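Local coordinates for protein 4-hydroxybenzoyl-CoA thioesterase (PDB 6FDG) that probably hydrolyses the thioester of an acyl-coenzyme A, apparently that of DHNA-CoA in the vitamin K2 pathway, as a hotdog-fold thioesterase, at residues A[52-63]-A[103-114]; A[29-38]-A[88-96]. All coordinates share one frame; numbering follows the deposited sequence.

Interaction 1. Residues A[52-63]-A[103-114]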
loop_
_atom_site.group_PDB
_atom_site.type_symbol
_atom_site.label_atom_id
_atom_site.label_comp_id
_atom_site.label_asym_id
_atom_site.label_seq_id
_atom_site.Cartn_x
_atom_site.Cartn_y
_atom_site.Cartn_z
ATOM N N GLY A 52 -9.609 6.872 23.381
ATOM C CA GLY A 52 -10.547 5.954 22.869
ATOM C C GLY A 52 -11.520 6.458 21.793
ATOM O O GLY A 52 -12.523 5.917 21.585
ATOM N N ILE A 53 -11.071 7.535 21.119
ATOM C CA ILE A 53 -11.863 8.135 20.039
ATOM C C ILE A 53 -11.044 8.037 18.738
ATOM O O ILE A 53 -9.902 8.291 18.773
ATOM C CB ILE A 53 -12.214 9.591 20.360
ATOM C CG1 ILE A 53 -13.068 9.711 21.665
ATOM C CG2 ILE A 53 -13.013 10.265 19.205
ATOM C CD1 ILE A 53 -14.341 8.958 21.596
ATOM N N ILE A 54 -11.727 7.602 17.677
ATOM C CA ILE A 54 -11.100 7.538 16.315
ATOM C C ILE A 54 -11.896 8.442 15.431
ATOM O O ILE A 54 -13.102 8.571 15.533
ATOM C CB ILE A 54 -11.261 6.176 15.688
ATOM C CG1 ILE A 54 -10.639 5.121 16.569
ATOM C CG2 ILE A 54 -10.522 6.126 14.352
ATOM C CD1 ILE A 54 -10.990 3.772 16.078
ATOM N N SER A 55 -11.171 8.912 14.357
ATOM C CA SER A 55 -11.738 9.788 13.351
ATOM C C SER A 55 -11.585 9.204 11.909
ATOM O O SER A 55 -10.566 9.578 11.258
ATOM C CB SER A 55 -11.131 11.129 13.443
ATOM O OG SER A 55 -11.771 12.074 12.653
ATOM N N PRO A 56 -12.527 8.459 11.501
ATOM C CA PRO A 56 -12.436 7.942 10.133
ATOM C C PRO A 56 -12.999 8.837 9.103
ATOM O O PRO A 56 -13.900 9.668 9.314
ATOM C CB PRO A 56 -13.243 6.675 10.219
ATOM C CG PRO A 56 -14.353 6.991 11.199
ATOM C CD PRO A 56 -13.637 7.824 12.214
ATOM N N VAL A 57 -12.446 8.649 7.898
ATOM C CA VAL A 57 -13.030 9.278 6.629
ATOM C C VAL A 57 -14.291 8.667 6.246
ATOM O O VAL A 57 -14.315 7.414 6.085
ATOM C CB VAL A 57 -11.962 9.196 5.549
ATOM C CG1 VAL A 57 -12.574 9.670 4.254
ATOM C CG2 VAL A 57 -10.791 10.027 5.907
ATOM N N THR A 58 -15.338 9.401 5.980
ATOM C CA THR A 58 -16.607 8.981 5.532
ATOM C C THR A 58 -16.932 9.338 4.103
ATOM O O THR A 58 -17.872 8.772 3.497
ATOM C CB THR A 58 -17.743 9.447 6.496
ATOM O OG1 THR A 58 -17.819 10.875 6.425
ATOM C CG2 THR A 58 -17.506 8.817 7.861
ATOM N N ASP A 59 -16.133 10.228 3.476
ATOM C CA ASP A 59 -16.325 10.581 2.058
ATOM C C ASP A 59 -15.023 11.040 1.564
ATOM O O ASP A 59 -14.308 11.848 2.232
ATOM C CB ASP A 59 -17.327 11.708 1.849
ATOM C CG ASP A 59 -17.746 11.877 0.481
ATOM O OD1 ASP A 59 -18.516 11.047 0.001
ATOM O OD2 ASP A 59 -17.294 12.815 -0.148
ATOM N N LEU A 60 -14.603 10.640 0.381
ATOM C CA LEU A 60 -13.317 10.968 -0.251
ATOM C C LEU A 60 -13.608 11.477 -1.656
ATOM O O LEU A 60 -14.358 10.756 -2.406
ATOM C CB LEU A 60 -12.371 9.768 -0.300
ATOM C CG LEU A 60 -11.113 9.932 -1.158
ATOM C CD1 LEU A 60 -10.138 10.943 -0.517
ATOM C CD2 LEU A 60 -10.461 8.587 -1.274
ATOM N N ASN A 61 -13.025 12.588 -2.089
ATOM C CA ASN A 61 -13.083 13.053 -3.471
ATOM C C ASN A 61 -11.736 13.488 -3.854
ATOM O O ASN A 61 -11.033 14.181 -3.133
ATOM C CB ASN A 61 -14.042 14.225 -3.551
ATOM C CG ASN A 61 -15.423 13.856 -2.959
ATOM O OD1 ASN A 61 -15.734 14.118 -1.736
ATOM N ND2 ASN A 61 -16.235 13.189 -3.720
ATOM N N VAL A 62 -11.270 13.067 -5.053
ATOM C CA VAL A 62 -9.975 13.495 -5.606
ATOM C C VAL A 62 -10.189 13.853 -7.077
ATOM O O VAL A 62 -10.797 13.053 -7.812
ATOM C CB VAL A 62 -8.883 12.448 -5.553
ATOM C CG1 VAL A 62 -7.523 13.033 -5.814
ATOM C CG2 VAL A 62 -8.830 11.701 -4.138
ATOM N N ASN A 63 -9.791 15.041 -7.507
ATOM C CA ASN A 63 -9.850 15.404 -8.927
ATOM C C ASN A 63 -8.501 15.690 -9.404
ATOM O O ASN A 63 -7.850 16.641 -8.904
ATOM C CB ASN A 63 -10.698 16.626 -9.053
ATOM C CG ASN A 63 -11.014 16.941 -10.503
ATOM O OD1 ASN A 63 -10.226 17.496 -11.170
ATOM N ND2 ASN A 63 -12.100 16.373 -11.006
ATOM N N THR A 103 -3.784 18.708 -8.373
ATOM C CA THR A 103 -4.878 17.940 -7.790
ATOM C C THR A 103 -5.665 18.750 -6.806
ATOM O O THR A 103 -5.086 19.604 -6.109
ATOM C CB THR A 103 -4.226 16.737 -6.938
ATOM O OG1 THR A 103 -3.001 16.351 -7.426
ATOM C CG2 THR A 103 -5.202 15.666 -6.755
ATOM N N THR A 104 -6.957 18.519 -6.724
ATOM C CA THR A 104 -7.810 19.042 -5.685
ATOM C C THR A 104 -8.565 17.904 -5.081
ATOM O O THR A 104 -8.585 16.769 -5.631
ATOM C CB THR A 104 -8.804 20.088 -6.168
ATOM O OG1 THR A 104 -9.683 19.553 -7.137
ATOM C CG2 THR A 104 -8.025 21.255 -6.833
ATOM N N GLY A 105 -9.122 18.074 -3.870
ATOM C CA GLY A 105 -10.004 16.991 -3.349
ATOM C C GLY A 105 -10.549 17.382 -2.035
ATOM O O GLY A 105 -10.391 18.579 -1.552
ATOM N N SER A 106 -11.239 16.468 -1.380
ATOM C CA SER A 106 -11.853 16.702 -0.107
ATOM C C SER A 106 -12.024 15.417 0.644
ATOM O O SER A 106 -12.067 14.308 0.062
ATOM C CB SER A 106 -13.196 17.387 -0.217
ATOM O OG SER A 106 -14.127 16.642 -0.954
ATOM N N THR A 107 -12.095 15.490 1.960
ATOM C CA THR A 107 -12.431 14.384 2.857
ATOM C C THR A 107 -13.397 14.803 3.923
ATOM O O THR A 107 -13.104 15.843 4.643
ATOM C CB THR A 107 -11.240 13.777 3.550
ATOM O OG1 THR A 107 -10.560 14.820 4.318
ATOM C CG2 THR A 107 -10.232 13.107 2.590
ATOM N N GLU A 108 -14.479 14.068 4.137
ATOM C CA GLU A 108 -15.358 14.260 5.327
ATOM C C GLU A 108 -14.886 13.323 6.368
ATOM O O GLU A 108 -14.628 12.129 6.129
ATOM C CB GLU A 108 -16.779 13.990 4.891
ATOM C CG GLU A 108 -17.788 14.199 6.098
ATOM C CD GLU A 108 -19.159 13.811 5.636
ATOM O OE1 GLU A 108 -19.316 12.637 5.250
ATOM O OE2 GLU A 108 -20.049 14.638 5.684
ATOM N N LEU A 109 -14.811 13.821 7.631
ATOM C CA LEU A 109 -14.330 13.109 8.823
ATOM C C LEU A 109 -15.435 13.200 9.884
ATOM O O LEU A 109 -16.080 14.263 10.007
ATOM C CB LEU A 109 -13.077 13.662 9.399
ATOM C CG LEU A 109 -11.739 13.450 8.757
ATOM C CD1 LEU A 109 -11.268 12.124 9.074
ATOM C CD2 LEU A 109 -11.626 13.727 7.298
ATOM N N ILE A 110 -15.597 12.161 10.629
ATOM C CA ILE A 110 -16.469 12.098 11.859
ATOM C C ILE A 110 -15.560 11.645 12.980
ATOM O O ILE A 110 -14.451 11.189 12.789
ATOM C CB ILE A 110 -17.741 11.227 11.695
ATOM C CG1 ILE A 110 -17.366 9.764 11.414
ATOM C CG2 ILE A 110 -18.577 11.787 10.605
ATOM C CD1 ILE A 110 -18.465 8.722 11.425
ATOM N N CYS A 111 -16.075 11.689 14.234
ATOM C CA CYS A 111 -15.384 11.086 15.359
ATOM C C CYS A 111 -16.311 10.071 16.016
ATOM O O CYS A 111 -17.502 10.348 16.147
ATOM C CB CYS A 111 -15.057 12.184 16.388
ATOM S SG CYS A 111 -13.770 13.361 15.879
ATOM N N ILE A 112 -15.728 8.956 16.376
ATOM C CA ILE A 112 -16.477 7.841 16.937
ATOM C C ILE A 112 -15.703 7.214 18.067
ATOM O O ILE A 112 -14.552 7.312 18.234
ATOM C CB ILE A 112 -16.734 6.769 15.848
ATOM C CG1 ILE A 112 -15.460 6.101 15.368
ATOM C CG2 ILE A 112 -17.574 7.341 14.666
ATOM C CD1 ILE A 112 -15.718 5.035 14.285
ATOM N N LYS A 113 -16.493 6.482 18.926
ATOM C CA LYS A 113 -15.896 5.659 19.934
ATOM C C LYS A 113 -15.209 4.450 19.357
ATOM O O LYS A 113 -15.772 3.805 18.490
ATOM C CB LYS A 113 -16.996 5.183 20.932
ATOM C CG LYS A 113 -17.781 6.227 21.577
ATOM C CD LYS A 113 -16.994 7.148 22.409
ATOM C CE LYS A 113 -16.139 6.494 23.506
ATOM N NZ LYS A 113 -16.824 6.477 24.868
ATOM N N GLU A 114 -14.038 4.159 19.827
ATOM C CA GLU A 114 -13.181 3.078 19.241
ATOM C C GLU A 114 -13.846 1.754 19.460
ATOM O O GLU A 114 -13.769 0.839 18.586
ATOM C CB GLU A 114 -11.834 3.048 19.878
ATOM C CG GLU A 114 -10.948 1.986 19.262
ATOM C CD GLU A 114 -9.515 2.189 19.601
ATOM O OE1 GLU A 114 -9.249 2.764 20.706
ATOM O OE2 GLU A 114 -8.689 1.771 18.741
#

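Interaction 2. Residues A[29-38]-A[88-96]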
loop_
_atom_site.group_PDB
_atom_site.type_symbol
_atom_site.label_atom_id
_atom_site.label_comp_id
_atom_site.label_asym_id
_atom_site.label_seq_id
_atom_site.Cartn_x
_atom_site.Cartn_y
_atom_site.Cartn_z
ATOM N N TRP A 29 -1.691 10.898 1.065
ATOM C CA TRP A 29 -1.119 12.241 1.117
ATOM C C TRP A 29 -2.091 13.234 1.720
ATOM O O TRP A 29 -1.649 14.079 2.527
ATOM C CB TRP A 29 -0.751 12.729 -0.291
ATOM C CG TRP A 29 0.444 11.995 -0.876
ATOM C CD1 TRP A 29 1.108 10.966 -0.378
ATOM C CD2 TRP A 29 1.076 12.309 -2.136
ATOM N NE1 TRP A 29 2.172 10.562 -1.210
ATOM C CE2 TRP A 29 2.135 11.427 -2.284
ATOM C CE3 TRP A 29 0.824 13.242 -3.122
ATOM C CZ2 TRP A 29 3.048 11.465 -3.356
ATOM C CZ3 TRP A 29 1.695 13.289 -4.221
ATOM C CH2 TRP A 29 2.786 12.399 -4.294
ATOM N N PHE A 30 -3.395 13.096 1.468
ATOM C CA PHE A 30 -4.393 13.965 2.146
ATOM C C PHE A 30 -4.330 13.688 3.628
ATOM O O PHE A 30 -4.471 14.655 4.414
ATOM C CB PHE A 30 -5.776 13.733 1.633
ATOM C CG PHE A 30 -6.052 14.206 0.222
ATOM C CD1 PHE A 30 -5.218 14.992 -0.540
ATOM C CD2 PHE A 30 -7.312 13.906 -0.320
ATOM C CE1 PHE A 30 -5.572 15.425 -1.836
ATOM C CE2 PHE A 30 -7.698 14.365 -1.566
ATOM C CZ PHE A 30 -6.788 15.118 -2.316
ATOM N N GLU A 31 -4.165 12.431 4.079
ATOM C CA GLU A 31 -4.050 12.146 5.510
ATOM C C GLU A 31 -2.858 12.817 6.120
ATOM O O GLU A 31 -2.970 13.427 7.212
ATOM C CB GLU A 31 -3.998 10.639 5.682
ATOM C CG GLU A 31 -3.638 10.212 7.087
ATOM C CD GLU A 31 -3.285 8.712 7.092
ATOM O OE1 GLU A 31 -2.023 8.364 7.146
ATOM O OE2 GLU A 31 -4.241 7.883 7.188
ATOM N N VAL A 32 -1.690 12.701 5.489
ATOM C CA VAL A 32 -0.495 13.343 5.996
ATOM C C VAL A 32 -0.743 14.852 6.138
ATOM O O VAL A 32 -0.411 15.464 7.162
ATOM C CB VAL A 32 0.705 13.046 5.070
ATOM C CG1 VAL A 32 1.953 13.930 5.403
ATOM C CG2 VAL A 32 1.075 11.606 5.169
ATOM N N ALA A 33 -1.327 15.459 5.171
ATOM C CA ALA A 33 -1.631 16.892 5.188
ATOM C C ALA A 33 -2.609 17.272 6.236
ATOM O O ALA A 33 -2.391 18.279 6.962
ATOM C CB ALA A 33 -2.021 17.340 3.785
ATOM N N ARG A 34 -3.678 16.507 6.366
ATOM C CA ARG A 34 -4.692 16.798 7.340
ATOM C C ARG A 34 -4.147 16.673 8.797
ATOM O O ARG A 34 -4.410 17.526 9.648
ATOM C CB ARG A 34 -5.844 15.734 7.161
ATOM C CG ARG A 34 -6.957 15.858 8.119
ATOM C CD ARG A 34 -8.123 14.943 7.763
ATOM N NE ARG A 34 -7.817 13.538 7.820
ATOM C CZ ARG A 34 -7.696 12.733 6.779
ATOM N NH1 ARG A 34 -7.517 11.388 7.019
ATOM N NH2 ARG A 34 -7.586 13.140 5.527
ATOM N N LEU A 35 -3.317 15.676 9.036
ATOM C CA LEU A 35 -2.717 15.491 10.360
ATOM C C LEU A 35 -1.721 16.645 10.595
ATOM O O LEU A 35 -1.555 17.019 11.814
ATOM C CB LEU A 35 -2.109 14.104 10.466
ATOM C CG LEU A 35 -3.122 12.960 10.586
ATOM C CD1 LEU A 35 -2.421 11.591 10.438
ATOM C CD2 LEU A 35 -3.867 12.962 11.927
ATOM N N ASP A 36 -1.061 17.158 9.563
ATOM C CA ASP A 36 -0.148 18.294 9.734
ATOM C C ASP A 36 -0.988 19.504 10.057
ATOM O O ASP A 36 -0.591 20.353 10.910
ATOM C CB ASP A 36 0.632 18.507 8.411
ATOM C CG ASP A 36 1.726 19.556 8.504
ATOM O OD1 ASP A 36 2.464 19.570 9.516
ATOM O OD2 ASP A 36 1.785 20.348 7.534
ATOM N N TYR A 37 -2.145 19.756 9.434
ATOM C CA TYR A 37 -3.067 20.863 9.746
ATOM C C TYR A 37 -3.396 20.780 11.231
ATOM O O TYR A 37 -3.333 21.779 11.976
ATOM C CB TYR A 37 -4.306 20.828 8.857
ATOM C CG TYR A 37 -5.329 21.832 9.171
ATOM C CD1 TYR A 37 -6.278 21.629 10.182
ATOM C CD2 TYR A 37 -5.416 23.044 8.452
ATOM C CE1 TYR A 37 -7.252 22.549 10.480
ATOM C CE2 TYR A 37 -6.395 23.989 8.716
ATOM C CZ TYR A 37 -7.304 23.769 9.731
ATOM O OH TYR A 37 -8.301 24.744 10.000
ATOM N N ILE A 38 -3.850 19.628 11.702
ATOM C CA ILE A 38 -4.275 19.507 13.078
ATOM C C ILE A 38 -3.086 19.816 13.989
ATOM O O ILE A 38 -3.340 20.491 15.067
ATOM C CB ILE A 38 -4.825 18.041 13.242
ATOM C CG1 ILE A 38 -6.114 17.847 12.466
ATOM C CG2 ILE A 38 -4.933 17.675 14.764
ATOM C CD1 ILE A 38 -6.580 16.397 12.423
ATOM N N SER A 88 -16.562 17.152 9.913
ATOM C CA SER A 88 -15.723 18.203 9.309
ATOM C C SER A 88 -15.468 17.859 7.832
ATOM O O SER A 88 -15.263 16.612 7.548
ATOM C CB SER A 88 -14.408 18.334 9.920
ATOM O OG SER A 88 -14.465 18.832 11.302
ATOM N N VAL A 89 -15.440 18.813 6.945
ATOM C CA VAL A 89 -15.020 18.592 5.539
ATOM C C VAL A 89 -13.743 19.380 5.330
ATOM O O VAL A 89 -13.719 20.611 5.482
ATOM C CB VAL A 89 -16.075 19.028 4.543
ATOM C CG1 VAL A 89 -15.596 18.763 3.106
ATOM C CG2 VAL A 89 -17.378 18.266 4.804
ATOM N N TYR A 90 -12.649 18.691 5.053
ATOM C CA TYR A 90 -11.354 19.274 4.690
ATOM C C TYR A 90 -11.283 19.337 3.202
ATOM O O TYR A 90 -11.724 18.396 2.485
ATOM C CB TYR A 90 -10.206 18.449 5.216
ATOM C CG TYR A 90 -10.077 18.314 6.698
ATOM C CD1 TYR A 90 -10.911 17.534 7.450
ATOM C CD2 TYR A 90 -9.126 19.095 7.374
ATOM C CE1 TYR A 90 -10.777 17.462 8.849
ATOM C CE2 TYR A 90 -8.972 19.010 8.784
ATOM C CZ TYR A 90 -9.816 18.229 9.420
ATOM O OH TYR A 90 -9.688 18.124 10.855
ATOM N N LYS A 91 -10.682 20.392 2.663
ATOM C CA LYS A 91 -10.349 20.502 1.239
ATOM C C LYS A 91 -8.867 20.643 1.108
ATOM O O LYS A 91 -8.131 21.138 1.976
ATOM C CB LYS A 91 -11.081 21.699 0.588
ATOM C CG LYS A 91 -12.529 21.371 0.278
ATOM C CD LYS A 91 -13.312 22.521 -0.341
ATOM C CE LYS A 91 -12.753 22.833 -1.695
ATOM N NZ LYS A 91 -13.953 23.335 -2.533
ATOM N N TYR A 92 -8.396 20.187 -0.073
ATOM C CA TYR A 92 -6.984 20.146 -0.385
ATOM C C TYR A 92 -6.671 20.603 -1.791
ATOM O O TYR A 92 -7.468 20.429 -2.741
ATOM C CB TYR A 92 -6.445 18.701 -0.366
ATOM C CG TYR A 92 -6.844 17.960 0.916
ATOM C CD1 TYR A 92 -8.074 17.252 0.938
ATOM C CD2 TYR A 92 -6.029 17.896 1.997
ATOM C CE1 TYR A 92 -8.503 16.608 2.101
ATOM C CE2 TYR A 92 -6.439 17.200 3.170
ATOM C CZ TYR A 92 -7.638 16.526 3.167
ATOM O OH TYR A 92 -8.028 15.789 4.333
ATOM N N GLU A 93 -5.490 21.160 -1.933
ATOM C CA GLU A 93 -4.874 21.446 -3.285
ATOM C C GLU A 93 -3.475 20.930 -3.233
ATOM O O GLU A 93 -2.748 21.182 -2.271
ATOM C CB GLU A 93 -4.847 22.978 -3.573
ATOM C CG GLU A 93 -6.185 23.560 -3.777
ATOM C CD GLU A 93 -6.223 25.101 -3.933
ATOM O OE1 GLU A 93 -5.281 25.730 -3.504
ATOM O OE2 GLU A 93 -7.295 25.518 -4.350
ATOM N N ILE A 94 -3.032 20.233 -4.285
ATOM C CA ILE A 94 -1.662 19.760 -4.378
ATOM C C ILE A 94 -0.942 20.472 -5.535
ATOM O O ILE A 94 -1.468 20.504 -6.674
ATOM C CB ILE A 94 -1.542 18.278 -4.643
ATOM C CG1 ILE A 94 -2.310 17.475 -3.542
ATOM C CG2 ILE A 94 -0.099 17.862 -4.736
ATOM C CD1 ILE A 94 -2.215 15.991 -3.722
ATOM N N PHE A 95 0.170 21.124 -5.188
ATOM C CA PHE A 95 1.030 21.800 -6.207
ATOM C C PHE A 95 2.226 20.988 -6.394
ATOM O O PHE A 95 2.918 20.485 -5.499
ATOM C CB PHE A 95 1.335 23.216 -5.667
ATOM C CG PHE A 95 0.131 24.080 -5.464
ATOM C CD1 PHE A 95 -0.409 24.882 -6.508
ATOM C CD2 PHE A 95 -0.544 24.089 -4.230
ATOM C CE1 PHE A 95 -1.583 25.636 -6.361
ATOM C CE2 PHE A 95 -1.704 24.857 -4.090
ATOM C CZ PHE A 95 -2.226 25.618 -5.114
ATOM N N ASN A 96 2.623 20.914 -7.701
ATOM C CA ASN A 96 3.848 20.246 -8.062
ATOM C C ASN A 96 5.059 21.156 -7.854
ATOM O O ASN A 96 4.934 22.284 -7.487
ATOM C CB ASN A 96 3.702 19.562 -9.415
ATOM C CG ASN A 96 3.796 20.503 -10.615
ATOM O OD1 ASN A 96 4.069 21.701 -10.407
ATOM N ND2 ASN A 96 3.333 20.047 -11.739
#

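Interaction 1. Residues A[52-63]-A[103-114]
Strands 59-63 and 103-109 run side by side in the hotdog-fold sheet, the axes of these short segments 4.5 Å apart at their closest and their directions 177° apart, hence antiparallel. Backbone bonds join Asp59 with Glu108, Asn61 with Ser106 and Asn63 with Thr104. At Thr58 and Asp59, which both face Glu108, the ladder slips by one residue in a classic beta bulge. Val57 then pairs with Leu109, and after an irregular passage at Ser55 and Pro56 a short ladder pairs Ile54 with Ile112 and Ile53 with Lys113.

Two side-chain hydroxyls add hydrogen bonds. Ser55 OG reaches Ile110 O at 2.8 Å from above the carbonyl plane, its chi1 of -171° turning the hydroxyl away from its own backbone N. Glu108, its chain extended, offers OE1 to Thr58 OG1 at 2.6 Å; the hydroxyl comes from the anti side, 30° out of the carboxylate plane.

Strand 59-63 also pairs antiparallel with a strand of the second subunit, continuing the sheet: Asp59 OD1 bonds Asn63 ND2 of that subunit, and Asn61 ND2 bonds its Asn61 OD1.

Apolar contacts run along the other end of the ladder. The Pro56 ring sets CG 3.9 Å from Ile112 CD1, Val57 CG2 lies against Leu109 CD1 at 3.8 Å, and Ile54 CD1 touches the CG methylene of Glu114. Thr58 CG2 packs 3.7 Å from Ile110 CG1, the two side chains nearly perpendicular.

Interaction 2. Residues A[29-38]-A[88-96]
Helix 29-38 crosses strand 88-95 at 115°, with 9.8 Å between their axes, bringing Phe30 opposite Tyr92 and Arg34 opposite Tyr90. This is the hotdog arrangement, a long helix wrapped by the concave face of a curved antiparallel sheet, and the contact is buried close to the chain centre.

The Phe30 and Tyr92 rings form an offset stack, their centroids 4.1 Å apart and their planes within 4° of each other. The slip puts each CB over the partner's ring, so two CH-pi contacts flank the overlap. Next along the strand, Ile94 CD1 reaches Phe30 CE1 and meets the edge of the Trp29 ring at CE3, 4.1 Å away. Trp29 NE1 turns elsewhere, to Glu14.

Arg34 joins the two tyrosines. Its aliphatic part lies across the face of Tyr90, with CD 3.8 Å from the ring centroid, almost straight above it. Turns at chi3 (64°) and chi4 then orient the guanidinium with NH2 facing Tyr92. There NH2 donates to Tyr92 OH, which sits at the edge of the guanidinium and in its plane; the same hydroxyl is also bonded to Thr107, so two partners hold it.

Tyr90 points its edge at the face of Tyr37 in an offset edge-to-face pair, with centroids 6.0 Å apart and planes perpendicular. Its OH bonds Tyr133 of helix 127-141, which also covers Tyr37 and Ile38. Ile38 CD1 comes to 3.9 Å from Tyr90 OH.

The two contacts lie about 11 Å apart between centres and share one sheet, in which strand 88-95 borders strand 101-113. Along the chain the segments alternate: helix 29-38 comes first, then 52-63, strand 88-95 and finally 103-114, so the strands of the sheet that the helix lies against follow it and the two contacts interleave. Interaction 1 adds the outer strand, which carries the sheet into the second subunit. They meet directly where Thr107 OG1 lies 2.7 Å from Tyr92 OH, and the backbones of Thr103 and Ile94 pair between the neighbouring strands. Arg34 also packs against Val57, Thr107 and Leu109, so the central helix touches both strands of interaction 1.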